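Local coordinates for ABC transporter, substrate binding protein (Mannopine) (PDB 5L9S) that probably binds the opine mannopine as the periplasmic receptor of an ABC transporter, here in its open, unliganded conformation, at residues Gly12-Ala17 / Val234-Ala239; Glu20-Pro25 / Ile254-Arg259; Ala50-Gly55 / Leu240-Pro245; Trp59-Asp64 / Glu248-Leu253; Ala262-Ala267 / Cys273-Gln278. All coordinates share one frame; numbering follows the deposited sequence.

Interaction 1 of 5, residues Gly12-Ala17 / Val234-Ala239; sequences GTYEKA and VGDRIA
The Y14 ring meets D236 at its edge: OD2 of the aspartate lies near the ring plane, beside the phenol end, with Y14 OH and D236 OD2 2.8 Å apart. The same oxygen, D236 OD2, is 3.4 Å from Y14 CE2, so it sits at the corner shared by the hydroxyl and one ring C-H. L63 lies to one side of the ring plane, beyond the rim at the hydroxyl end; L106 and L271 also pack on this side chain. Ring and carboxylate are turned 54° against each other, and the two side chains come from opposite directions. CG of Y14 stands anti to the backbone N (chi1 -162°), which sends the ring out of the first turn of helix 12-30 and across to strand 224-240. There, backbone bonds of D236 to L106 and Q107 fix the base of the aspartate against strand 103-116. The topology is that of a type II periplasmic binding protein, with strand 224-240 running antiparallel to both of its neighbours, 61-65 and 103-116. Q107 OE1 also lies close to Y14 OH. The helix is therefore tied to the strand here by a polar contact at one atom pair, and a charged D236 would probably draw the phenol hydrogen toward it.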
# COMPACT_ATOMS: atom_id res chain seq x y z
N GLY A 12 4.55 -11.88 12.49
CA GLY A 12 5.65 -12.41 11.69
C GLY A 12 6.79 -11.47 11.34
O GLY A 12 7.36 -10.82 12.22
N THR A 13 7.14 -11.45 10.05
CA THR A 13 8.23 -10.67 9.44
C THR A 13 8.00 -9.17 9.58
O THR A 13 8.95 -8.43 9.84
CB THR A 13 8.42 -11.15 7.98
OG1 THR A 13 9.21 -12.33 8.03
CG2 THR A 13 9.11 -10.12 7.10
N TYR A 14 6.73 -8.75 9.40
CA TYR A 14 6.26 -7.38 9.50
C TYR A 14 6.51 -6.85 10.92
O TYR A 14 7.16 -5.82 11.08
CB TYR A 14 4.77 -7.34 9.12
CG TYR A 14 4.18 -5.99 8.76
CD1 TYR A 14 4.99 -4.87 8.58
CD2 TYR A 14 2.81 -5.83 8.59
CE1 TYR A 14 4.45 -3.62 8.28
CE2 TYR A 14 2.25 -4.59 8.29
CZ TYR A 14 3.07 -3.48 8.12
OH TYR A 14 2.50 -2.28 7.81
N GLU A 15 6.07 -7.61 11.94
CA GLU A 15 6.24 -7.29 13.36
C GLU A 15 7.71 -7.23 13.76
O GLU A 15 8.10 -6.34 14.52
CB GLU A 15 5.50 -8.33 14.17
CG GLU A 15 5.38 -8.09 15.66
CD GLU A 15 4.46 -9.12 16.25
OE1 GLU A 15 3.24 -8.83 16.39
OE2 GLU A 15 4.91 -10.27 16.46
N LYS A 16 8.52 -8.17 13.26
CA LYS A 16 9.96 -8.27 13.53
C LYS A 16 10.69 -7.04 13.06
O LYS A 16 11.50 -6.50 13.81
CB LYS A 16 10.51 -9.53 12.86
CG LYS A 16 11.82 -10.06 13.43
CD LYS A 16 12.35 -11.23 12.59
CE LYS A 16 11.91 -12.62 13.06
NZ LYS A 16 10.47 -12.90 12.76
N ALA A 17 10.39 -6.57 11.82
CA ALA A 17 10.98 -5.36 11.23
C ALA A 17 10.65 -4.10 12.09
O ALA A 17 11.53 -3.27 12.35
CB ALA A 17 10.49 -5.17 9.80
N VAL A 234 -0.06 2.34 -2.32
CA VAL A 234 -1.08 2.08 -1.30
C VAL A 234 -0.39 1.53 -0.07
O VAL A 234 0.37 0.58 -0.15
CB VAL A 234 -2.19 1.10 -1.82
CG1 VAL A 234 -3.32 0.93 -0.80
CG2 VAL A 234 -2.77 1.57 -3.15
N GLY A 235 -0.70 2.10 1.08
CA GLY A 235 -0.10 1.59 2.30
C GLY A 235 -1.02 1.36 3.48
O GLY A 235 -2.25 1.25 3.35
N ASP A 236 -0.38 1.22 4.64
CA ASP A 236 -0.98 0.97 5.94
C ASP A 236 -0.93 2.20 6.80
O ASP A 236 0.04 2.96 6.74
CB ASP A 236 -0.26 -0.19 6.67
CG ASP A 236 -0.51 -1.60 6.12
OD1 ASP A 236 -1.18 -1.72 5.07
OD2 ASP A 236 -0.03 -2.57 6.75
N ARG A 237 -1.94 2.36 7.63
CA ARG A 237 -2.03 3.45 8.59
C ARG A 237 -1.96 2.92 10.03
O ARG A 237 -2.39 1.80 10.28
CB ARG A 237 -3.31 4.28 8.37
CG ARG A 237 -3.48 4.75 6.93
CD ARG A 237 -4.35 5.97 6.76
NE ARG A 237 -3.59 7.14 7.16
CZ ARG A 237 -3.13 8.07 6.33
NH1 ARG A 237 -3.44 8.04 5.04
NH2 ARG A 237 -2.39 9.06 6.80
N ILE A 238 -1.38 3.71 10.97
CA ILE A 238 -1.32 3.41 12.41
C ILE A 238 -2.54 4.11 12.96
O ILE A 238 -2.61 5.33 12.90
CB ILE A 238 -0.02 3.92 13.13
CG1 ILE A 238 1.27 3.71 12.28
CG2 ILE A 238 0.10 3.32 14.56
CD1 ILE A 238 2.38 4.76 12.52
N ALA A 239 -3.54 3.35 13.44
CA ALA A 239 -4.77 3.93 13.98
C ALA A 239 -4.82 3.82 15.51
O ALA A 239 -4.33 2.85 16.08
CB ALA A 239 -5.98 3.26 13.36

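Interaction 2 of 5, residues Glu20-Pro25 / Ile254-Arg259; sequences EAWFEP and IEFWLR
W22 NE1 gives its hydrogen to L253 O, so the indole of helix 12-30 is pinned to the backbone of helix 247-258 just ahead of the segment 254-259. These are two helices packed against the sheet of a type II binding-protein lobe; their short segments cross at 137°, with axes 10.2 Å apart at closest approach. Both faces of the W22 indole are occupied. On one lies F23 CE1 from its own helix. On the other is W257 CB, 3.9 Å from the centroid of the W22 five-membered ring and 30° off its normal, a CH-pi contact. The two indoles meet obliquely: W257 CE3 comes within 3.7 Å of W22 CG, and the ring planes are 49° apart. W22 crosses W257 at about a right angle and turns its edge to F256, whose CD2 lies in the indole plane 3.7 Å from W22 CD1. I238 of strand 224-240 packs against both tryptophans from the sheet side. Farther out the phenyl of F256 extends toward the kink of helix 12-30, where F256 CZ rests 3.9 Å from P25 CB.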
# COMPACT_ATOMS: atom_id res chain seq x y z
N GLU A 20 12.57 -4.11 15.68
CA GLU A 20 13.98 -3.75 15.54
C GLU A 20 14.17 -2.27 15.20
O GLU A 20 15.08 -1.64 15.73
CB GLU A 20 14.63 -4.61 14.45
CG GLU A 20 14.72 -6.09 14.77
CD GLU A 20 15.07 -7.04 13.63
OE1 GLU A 20 15.17 -6.58 12.46
OE2 GLU A 20 15.22 -8.25 13.90
N ALA A 21 13.32 -1.72 14.30
CA ALA A 21 13.45 -0.35 13.82
C ALA A 21 12.65 0.69 14.58
O ALA A 21 13.04 1.86 14.58
CB ALA A 21 13.11 -0.30 12.35
N TRP A 22 11.52 0.29 15.21
CA TRP A 22 10.60 1.23 15.82
C TRP A 22 10.31 0.99 17.31
O TRP A 22 10.43 1.94 18.08
CB TRP A 22 9.30 1.21 14.98
CG TRP A 22 8.17 2.10 15.41
CD1 TRP A 22 8.25 3.23 16.17
CD2 TRP A 22 6.81 1.97 15.01
NE1 TRP A 22 7.00 3.78 16.30
CE2 TRP A 22 6.10 3.04 15.59
CE3 TRP A 22 6.11 1.06 14.21
CZ2 TRP A 22 4.73 3.21 15.40
CZ3 TRP A 22 4.74 1.19 14.08
CH2 TRP A 22 4.07 2.27 14.65
N PHE A 23 9.94 -0.22 17.71
CA PHE A 23 9.55 -0.50 19.10
C PHE A 23 10.69 -0.52 20.08
O PHE A 23 10.61 0.20 21.08
CB PHE A 23 8.71 -1.79 19.20
CG PHE A 23 7.52 -1.80 18.26
CD1 PHE A 23 6.87 -0.61 17.92
CD2 PHE A 23 7.04 -2.99 17.74
CE1 PHE A 23 5.78 -0.62 17.06
CE2 PHE A 23 5.95 -2.99 16.86
CZ PHE A 23 5.33 -1.80 16.52
N GLU A 24 11.74 -1.33 19.85
CA GLU A 24 12.89 -1.36 20.75
C GLU A 24 13.57 0.01 20.84
O GLU A 24 13.70 0.48 21.98
CB GLU A 24 13.88 -2.50 20.43
CG GLU A 24 13.39 -3.84 20.96
CD GLU A 24 14.01 -5.11 20.40
OE1 GLU A 24 14.86 -5.03 19.48
OE2 GLU A 24 13.63 -6.20 20.89
N PRO A 25 13.86 0.75 19.71
CA PRO A 25 14.46 2.10 19.86
C PRO A 25 13.61 3.05 20.70
O PRO A 25 14.16 3.79 21.53
CB PRO A 25 14.62 2.57 18.40
CG PRO A 25 14.71 1.31 17.60
CD PRO A 25 13.76 0.37 18.28
N ILE A 254 3.58 7.03 17.87
CA ILE A 254 3.27 7.51 16.52
C ILE A 254 4.24 8.62 16.11
O ILE A 254 4.86 8.53 15.05
CB ILE A 254 1.79 7.95 16.39
CG1 ILE A 254 0.83 6.75 16.57
CG2 ILE A 254 1.55 8.66 15.04
CD1 ILE A 254 -0.67 7.08 16.35
N GLU A 255 4.38 9.67 16.97
CA GLU A 255 5.27 10.82 16.78
C GLU A 255 6.70 10.34 16.56
O GLU A 255 7.39 10.87 15.67
CB GLU A 255 5.21 11.77 17.99
CG GLU A 255 5.86 13.13 17.76
CD GLU A 255 6.04 14.04 18.97
OE1 GLU A 255 5.24 13.97 19.92
OE2 GLU A 255 6.98 14.87 18.93
N PHE A 256 7.13 9.31 17.35
CA PHE A 256 8.46 8.69 17.26
C PHE A 256 8.74 8.20 15.85
O PHE A 256 9.83 8.42 15.35
CB PHE A 256 8.64 7.53 18.27
CG PHE A 256 10.05 6.97 18.33
CD1 PHE A 256 11.03 7.59 19.09
CD2 PHE A 256 10.39 5.83 17.61
CE1 PHE A 256 12.33 7.10 19.12
CE2 PHE A 256 11.70 5.33 17.65
CZ PHE A 256 12.66 5.96 18.41
N TRP A 257 7.76 7.53 15.23
CA TRP A 257 7.85 6.99 13.88
C TRP A 257 7.89 8.11 12.84
O TRP A 257 8.80 8.12 12.01
CB TRP A 257 6.66 6.05 13.60
CG TRP A 257 6.58 5.59 12.17
CD1 TRP A 257 5.79 6.10 11.18
CD2 TRP A 257 7.38 4.57 11.57
NE1 TRP A 257 6.06 5.48 9.99
CE2 TRP A 257 7.02 4.53 10.20
CE3 TRP A 257 8.37 3.70 12.04
CZ2 TRP A 257 7.59 3.61 9.30
CZ3 TRP A 257 8.92 2.77 11.17
CH2 TRP A 257 8.51 2.71 9.82
N LEU A 258 6.91 9.03 12.88
CA LEU A 258 6.83 10.10 11.89
C LEU A 258 8.05 11.05 11.88
O LEU A 258 8.46 11.52 10.80
CB LEU A 258 5.52 10.90 12.02
CG LEU A 258 4.27 10.16 11.56
CD1 LEU A 258 3.03 10.88 12.01
CD2 LEU A 258 4.30 9.88 10.01
N ARG A 259 8.64 11.29 13.06
CA ARG A 259 9.77 12.20 13.21
C ARG A 259 11.14 11.51 13.10
O ARG A 259 12.16 12.21 13.17
CB ARG A 259 9.65 13.00 14.52
CG ARG A 259 8.41 13.89 14.58
CD ARG A 259 8.57 15.06 15.51
NE ARG A 259 7.95 16.27 14.94
CZ ARG A 259 6.79 16.77 15.35
NH1 ARG A 259 6.30 17.86 14.78
NH2 ARG A 259 6.13 16.21 16.35

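Interaction 3 of 5, residues Ala50-Gly55 / Leu240-Pro245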
# COMPACT_ATOMS: atom_id res chain seq x y z
N ALA A 50 -15.46 -5.16 18.77
CA ALA A 50 -15.96 -5.84 19.98
C ALA A 50 -15.53 -5.14 21.27
O ALA A 50 -16.32 -5.01 22.21
CB ALA A 50 -15.51 -7.29 19.99
N MET A 51 -14.27 -4.69 21.31
CA MET A 51 -13.69 -3.95 22.43
C MET A 51 -14.38 -2.60 22.61
O MET A 51 -14.64 -2.21 23.74
CB MET A 51 -12.21 -3.70 22.14
CG MET A 51 -11.31 -4.80 22.59
SD MET A 51 -9.64 -4.60 21.94
CE MET A 51 -9.46 -2.82 21.96
N VAL A 52 -14.62 -1.87 21.49
CA VAL A 52 -15.27 -0.56 21.48
C VAL A 52 -16.73 -0.66 21.96
O VAL A 52 -17.13 0.18 22.77
CB VAL A 52 -15.10 0.18 20.13
CG1 VAL A 52 -16.03 1.39 20.02
CG2 VAL A 52 -13.64 0.61 19.92
N GLN A 53 -17.51 -1.70 21.54
CA GLN A 53 -18.91 -1.87 22.02
C GLN A 53 -18.96 -2.15 23.56
O GLN A 53 -19.74 -1.52 24.27
CB GLN A 53 -19.75 -2.86 21.18
CG GLN A 53 -19.64 -4.38 21.44
CD GLN A 53 -20.76 -5.18 20.76
OE1 GLN A 53 -21.38 -6.06 21.37
NE2 GLN A 53 -21.05 -4.91 19.49
N THR A 54 -18.06 -3.00 24.07
CA THR A 54 -17.86 -3.26 25.51
C THR A 54 -17.01 -2.03 25.94
O THR A 54 -16.48 -1.35 25.08
CB THR A 54 -17.01 -4.56 25.68
OG1 THR A 54 -17.48 -5.58 24.80
CG2 THR A 54 -17.03 -5.09 27.12
N GLY A 55 -16.87 -1.75 27.23
CA GLY A 55 -15.99 -0.65 27.61
C GLY A 55 -14.52 -1.03 27.56
O GLY A 55 -13.65 -0.17 27.39
N LEU A 240 -5.41 4.83 16.15
CA LEU A 240 -5.59 4.93 17.61
C LEU A 240 -7.00 4.47 17.96
O LEU A 240 -7.97 5.06 17.48
CB LEU A 240 -5.32 6.38 18.09
CG LEU A 240 -5.57 6.72 19.58
CD1 LEU A 240 -4.58 6.01 20.50
CD2 LEU A 240 -5.47 8.21 19.81
N VAL A 241 -7.09 3.36 18.72
CA VAL A 241 -8.34 2.71 19.17
C VAL A 241 -9.14 3.65 20.05
O VAL A 241 -8.59 4.27 20.97
CB VAL A 241 -8.08 1.35 19.86
CG1 VAL A 241 -9.34 0.80 20.53
CG2 VAL A 241 -7.51 0.34 18.87
N ARG A 242 -10.45 3.77 19.74
CA ARG A 242 -11.39 4.63 20.45
C ARG A 242 -11.28 4.47 21.96
O ARG A 242 -11.61 3.41 22.51
CB ARG A 242 -12.82 4.44 19.95
CG ARG A 242 -13.58 5.74 19.85
CD ARG A 242 -14.97 5.52 19.30
NE ARG A 242 -15.18 6.24 18.05
CZ ARG A 242 -16.23 7.01 17.80
NH1 ARG A 242 -17.20 7.14 18.70
NH2 ARG A 242 -16.34 7.64 16.64
N GLY A 243 -10.75 5.52 22.59
CA GLY A 243 -10.53 5.59 24.03
C GLY A 243 -9.50 4.59 24.51
O GLY A 243 -9.75 3.85 25.45
N ALA A 244 -8.33 4.56 23.85
CA ALA A 244 -7.24 3.65 24.18
C ALA A 244 -6.81 3.83 25.66
O ALA A 244 -6.85 4.96 26.16
CB ALA A 244 -6.07 3.93 23.26
N PRO A 245 -6.44 2.74 26.39
CA PRO A 245 -6.03 2.93 27.81
C PRO A 245 -4.83 3.86 28.01
O PRO A 245 -4.85 4.72 28.89
CB PRO A 245 -5.75 1.50 28.30
CG PRO A 245 -5.56 0.69 27.09
CD PRO A 245 -6.36 1.32 25.99
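M51 and V52, in the last turn of helix 41-53, touch V241 and R242 through carbon atoms alone. The methionine delivers its terminal methyl: M51 CE lies 3.9 Å from V241 CG1, the side chains crossing at about a right angle. A bend about CG-SD (chi3 35°) turns CE toward the valine. V52 CG2 settles 3.9 Å from R242 CB, and the same methyl is 4.3 Å from V241 CG1, so one branch of V52 spans both residues. Only the base of the arginine takes part; its chain leads off, and R242 NH2 bonds to F75 O.

In the next shell, the end of the helix is secured by T54, whose side chain folds back on the preceding turn. T54 OG1 donates to A50 O at 2.9 Å, tilted 23° from the carbonyl plane, while T54 N reaches A50 O from the opposite face at 3.2 Å. On the other partner, V241 pairs through its backbone with D60, and R242 with I77, which hold the loop in place. W59 packs against M51 and so extends the apolar patch toward strand 61-65.

The contact thus sits at the rim of the lobe. It joins the end of helix 41-53 to the connection by which strand 224-240 passes into helix 247-258, with L240 packing on R247, A250 and L251 of that helix.

Interaction 4 of 5, residues Trp59-Asp64 / Glu248-Leu253; sequences WDLYLD and ENALKL
L61 points from strand 61-65 toward A250 and L253 of helix 247-258, one of the helices layered on the sheet of this type II binding-protein lobe. From CB, with CG beside the backbone N (chi1 -61°), the chain heads for the helix. L61 CG meets the methyl of A250, 3.8 Å from A250 CB. The two branches then part. L61 CD1 goes on along the helix, lying 3.5 Å from A250 O and 3.8 Å from L253 CD2, where the two leucines pass at a slant. L61 CD2 stays by the same methyl, 4.1 Å from A250 CB, and also packs on I254 CD1. The chain comes close here, the D60 and A250 alpha carbons lying 6.2 Å apart just before the strand.

The contact is buried and apolar, yet D60 carries a carboxylate at its margin. Two backbone N-H groups take it up: V6 N of strand 4-9 donates to OD2, and N246 N, just ahead of helix 247-258, donates to OD1. The close approach of the aspartate itself is carbon to carbon, D60 CB lying 3.9 Å from A250 CB.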
# COMPACT_ATOMS: atom_id res chain seq x y z
N TRP A 59 -6.37 -2.77 23.57
CA TRP A 59 -5.43 -2.25 22.58
C TRP A 59 -5.46 -0.72 22.47
O TRP A 59 -6.51 -0.10 22.64
CB TRP A 59 -5.71 -2.86 21.20
CG TRP A 59 -5.68 -4.36 21.08
CD1 TRP A 59 -5.33 -5.26 22.04
CD2 TRP A 59 -6.01 -5.11 19.91
NE1 TRP A 59 -5.44 -6.54 21.54
CE2 TRP A 59 -5.85 -6.48 20.23
CE3 TRP A 59 -6.43 -4.76 18.61
CZ2 TRP A 59 -6.11 -7.50 19.31
CZ3 TRP A 59 -6.67 -5.77 17.68
CH2 TRP A 59 -6.48 -7.11 18.03
N ASP A 60 -4.29 -0.12 22.17
CA ASP A 60 -4.11 1.31 22.00
C ASP A 60 -4.03 1.66 20.51
O ASP A 60 -4.59 2.67 20.07
CB ASP A 60 -2.81 1.77 22.70
CG ASP A 60 -2.81 1.59 24.19
OD1 ASP A 60 -3.54 2.32 24.87
OD2 ASP A 60 -2.02 0.77 24.69
N LEU A 61 -3.26 0.86 19.76
CA LEU A 61 -2.99 1.06 18.33
C LEU A 61 -3.12 -0.23 17.56
O LEU A 61 -2.90 -1.30 18.11
CB LEU A 61 -1.57 1.62 18.11
CG LEU A 61 -1.20 2.96 18.72
CD1 LEU A 61 0.30 3.14 18.74
CD2 LEU A 61 -1.85 4.12 17.99
N TYR A 62 -3.44 -0.11 16.27
CA TYR A 62 -3.46 -1.23 15.32
C TYR A 62 -3.15 -0.74 13.91
O TYR A 62 -3.37 0.44 13.60
CB TYR A 62 -4.75 -2.08 15.39
CG TYR A 62 -5.99 -1.47 14.77
CD1 TYR A 62 -6.76 -0.54 15.46
CD2 TYR A 62 -6.42 -1.87 13.50
CE1 TYR A 62 -7.92 0.00 14.90
CE2 TYR A 62 -7.58 -1.33 12.93
CZ TYR A 62 -8.33 -0.40 13.64
OH TYR A 62 -9.47 0.14 13.09
N LEU A 63 -2.59 -1.62 13.07
CA LEU A 63 -2.31 -1.27 11.68
C LEU A 63 -3.43 -1.78 10.79
O LEU A 63 -3.97 -2.85 11.03
CB LEU A 63 -0.96 -1.84 11.20
CG LEU A 63 0.30 -1.48 11.99
CD1 LEU A 63 1.48 -2.29 11.50
CD2 LEU A 63 0.62 0.01 11.90
N ASP A 64 -3.76 -1.03 9.74
CA ASP A 64 -4.74 -1.43 8.72
C ASP A 64 -4.48 -0.67 7.43
O ASP A 64 -3.89 0.41 7.48
CB ASP A 64 -6.19 -1.21 9.19
CG ASP A 64 -7.20 -2.21 8.63
OD1 ASP A 64 -6.88 -2.88 7.61
OD2 ASP A 64 -8.31 -2.31 9.20
N GLU A 248 -1.97 8.73 25.43
CA GLU A 248 -0.82 9.65 25.42
C GLU A 248 0.45 8.96 24.92
O GLU A 248 1.11 9.46 24.01
CB GLU A 248 -0.62 10.30 26.81
CG GLU A 248 -1.23 9.56 28.01
CD GLU A 248 -2.05 10.38 28.98
OE1 GLU A 248 -1.52 11.38 29.52
OE2 GLU A 248 -3.21 9.98 29.27
N ASN A 249 0.75 7.79 25.51
CA ASN A 249 1.90 6.95 25.20
C ASN A 249 1.82 6.42 23.79
O ASN A 249 2.85 6.27 23.14
CB ASN A 249 1.99 5.79 26.17
CG ASN A 249 2.53 6.12 27.54
OD1 ASN A 249 3.26 7.09 27.75
ND2 ASN A 249 2.24 5.24 28.47
N ALA A 250 0.60 6.09 23.32
CA ALA A 250 0.35 5.58 21.98
C ALA A 250 0.67 6.65 20.94
O ALA A 250 1.24 6.33 19.90
CB ALA A 250 -1.08 5.12 21.85
N LEU A 251 0.34 7.93 21.24
CA LEU A 251 0.63 9.07 20.36
C LEU A 251 2.13 9.45 20.33
O LEU A 251 2.60 10.01 19.34
CB LEU A 251 -0.24 10.28 20.73
CG LEU A 251 -1.75 10.15 20.44
CD1 LEU A 251 -2.49 11.32 21.00
CD2 LEU A 251 -2.03 10.02 18.95
N LYS A 252 2.87 9.11 21.40
CA LYS A 252 4.31 9.33 21.51
C LYS A 252 5.02 8.33 20.60
O LYS A 252 6.06 8.64 20.02
CB LYS A 252 4.78 9.10 22.97
CG LYS A 252 4.49 10.23 23.94
CD LYS A 252 5.31 10.01 25.21
CE LYS A 252 4.74 10.70 26.42
NZ LYS A 252 5.34 10.19 27.68
N LEU A 253 4.45 7.10 20.50
CA LEU A 253 4.94 6.02 19.66
C LEU A 253 4.73 6.38 18.19
O LEU A 253 5.62 6.11 17.37
CB LEU A 253 4.28 4.67 20.03
CG LEU A 253 4.72 3.44 19.24
CD1 LEU A 253 6.18 3.13 19.44
CD2 LEU A 253 3.92 2.25 19.61

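Interaction 5 of 5, residues Ala262-Ala267 / Cys273-Gln278; sequences AAQAKA and CTPPSQ
The loop that joins helix 261-271 to helix 278-283, tied to the first helix at its start by the disulfide C268–C273, runs back over that helix so that Q264 meets P275, P276 and S277. The glutamine holds its CG opposite the carbonyl carbon (chi1 -58°) and extends straight beyond it (chi2 -179°), laying its amide across the loop. At its root Q264 CB lies 3.7 Å from P275 CB, the proline ring flanking the side chain near the helix. Farther along, Q264 CD passes 4.0 Å from P276 CG, the two side chains meeting at a slant. The amide group ends beside the backbone and CB of S277, all of it buried.

S277 occupies the N-cap position of helix 278-283. Its hydroxyl makes a weak bond to A280 N and a hydrogen bond to D93 OD2, so the loop is held from beyond the contact as well. W257 of helix 247-258 packs against both Q264 and P276. The two prolines give the chain a stiff corner between the disulfide and the cap. At the far end of the glutamine, S277 CB lies 3.7 Å from Q264 CD.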
# COMPACT_ATOMS: atom_id res chain seq x y z
N ALA A 262 15.45 7.55 10.24
CA ALA A 262 16.33 6.39 10.42
C ALA A 262 15.54 5.13 10.72
O ALA A 262 15.82 4.07 10.16
CB ALA A 262 17.34 6.66 11.52
N ALA A 263 14.52 5.27 11.59
CA ALA A 263 13.60 4.21 12.00
C ALA A 263 12.81 3.73 10.76
O ALA A 263 12.83 2.54 10.45
CB ALA A 263 12.64 4.73 13.07
N GLN A 264 12.20 4.69 10.02
CA GLN A 264 11.44 4.43 8.79
C GLN A 264 12.28 3.76 7.72
O GLN A 264 11.80 2.81 7.12
CB GLN A 264 10.84 5.73 8.23
CG GLN A 264 9.90 6.47 9.17
CD GLN A 264 9.38 7.70 8.49
OE1 GLN A 264 9.17 8.76 9.10
NE2 GLN A 264 9.27 7.60 7.20
N ALA A 265 13.52 4.24 7.46
CA ALA A 265 14.43 3.72 6.45
C ALA A 265 14.89 2.29 6.80
O ALA A 265 14.96 1.44 5.91
CB ALA A 265 15.64 4.62 6.32
N LYS A 266 15.18 2.02 8.09
CA LYS A 266 15.60 0.70 8.54
C LYS A 266 14.44 -0.31 8.32
O LYS A 266 14.66 -1.36 7.71
CB LYS A 266 16.05 0.75 10.02
CG LYS A 266 16.60 -0.56 10.54
CD LYS A 266 16.89 -0.50 12.03
CE LYS A 266 17.00 -1.87 12.68
NZ LYS A 266 18.05 -2.72 12.05
N ALA A 267 13.22 0.04 8.79
CA ALA A 267 12.04 -0.80 8.62
C ALA A 267 11.69 -1.01 7.13
O ALA A 267 11.37 -2.13 6.73
CB ALA A 267 10.85 -0.21 9.38
N CYS A 273 9.48 -1.28 1.14
CA CYS A 273 8.35 -0.37 1.02
C CYS A 273 8.83 1.05 0.98
O CYS A 273 10.01 1.31 1.21
CB CYS A 273 7.36 -0.60 2.16
SG CYS A 273 8.12 -0.83 3.79
N THR A 274 7.91 1.97 0.65
CA THR A 274 8.14 3.40 0.57
C THR A 274 7.74 4.04 1.91
O THR A 274 6.55 4.05 2.22
CB THR A 274 7.41 3.97 -0.66
OG1 THR A 274 8.02 3.40 -1.82
CG2 THR A 274 7.44 5.49 -0.75
N PRO A 275 8.69 4.58 2.70
CA PRO A 275 8.31 5.25 3.96
C PRO A 275 7.68 6.63 3.69
O PRO A 275 7.95 7.19 2.61
CB PRO A 275 9.65 5.37 4.72
CG PRO A 275 10.67 5.40 3.67
CD PRO A 275 10.15 4.65 2.46
N PRO A 276 6.87 7.21 4.64
CA PRO A 276 6.26 8.52 4.38
C PRO A 276 7.22 9.72 4.34
O PRO A 276 6.85 10.76 3.84
CB PRO A 276 5.23 8.66 5.52
CG PRO A 276 5.81 7.88 6.63
CD PRO A 276 6.42 6.68 5.95
N SER A 277 8.43 9.57 4.89
CA SER A 277 9.45 10.61 4.95
C SER A 277 10.28 10.62 3.67
O SER A 277 10.72 9.57 3.21
CB SER A 277 10.33 10.41 6.19
OG SER A 277 11.46 11.27 6.24
N GLN A 278 10.51 11.80 3.11
CA GLN A 278 11.34 11.98 1.92
C GLN A 278 12.83 11.76 2.25
O GLN A 278 13.57 11.23 1.41
CB GLN A 278 11.09 13.35 1.31
CG GLN A 278 9.67 13.43 0.74
CD GLN A 278 9.45 14.71 0.00
OE1 GLN A 278 10.00 14.94 -1.09
NE2 GLN A 278 8.64 15.58 0.59

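How the interactions relate
Interactions 4 and 5 are buried, interactions 2 and 3 partly so, and interaction 1 lies at the surface. Interactions 1 and 2 share helix 12-30, interactions 2 and 4 share helix 247-258, and strands 224-240 and 61-65, used by interactions 1 and 4, are neighbours in one sheet, paired through R237 N–D64 O and A239 N–Y62 O. I238 touches W22, W257 and I254, linking interactions 1 and 2, while I254 meets L61 of interaction 4. Interaction 3 is at the far rim, coupled to interaction 4 through V241 N and D60 O. The aromatic pack of interaction 2 and aliphatic joints of 3 and 4 contrast with the phenol–carboxylate pair of 1 and the glutamine–proline turn of 5.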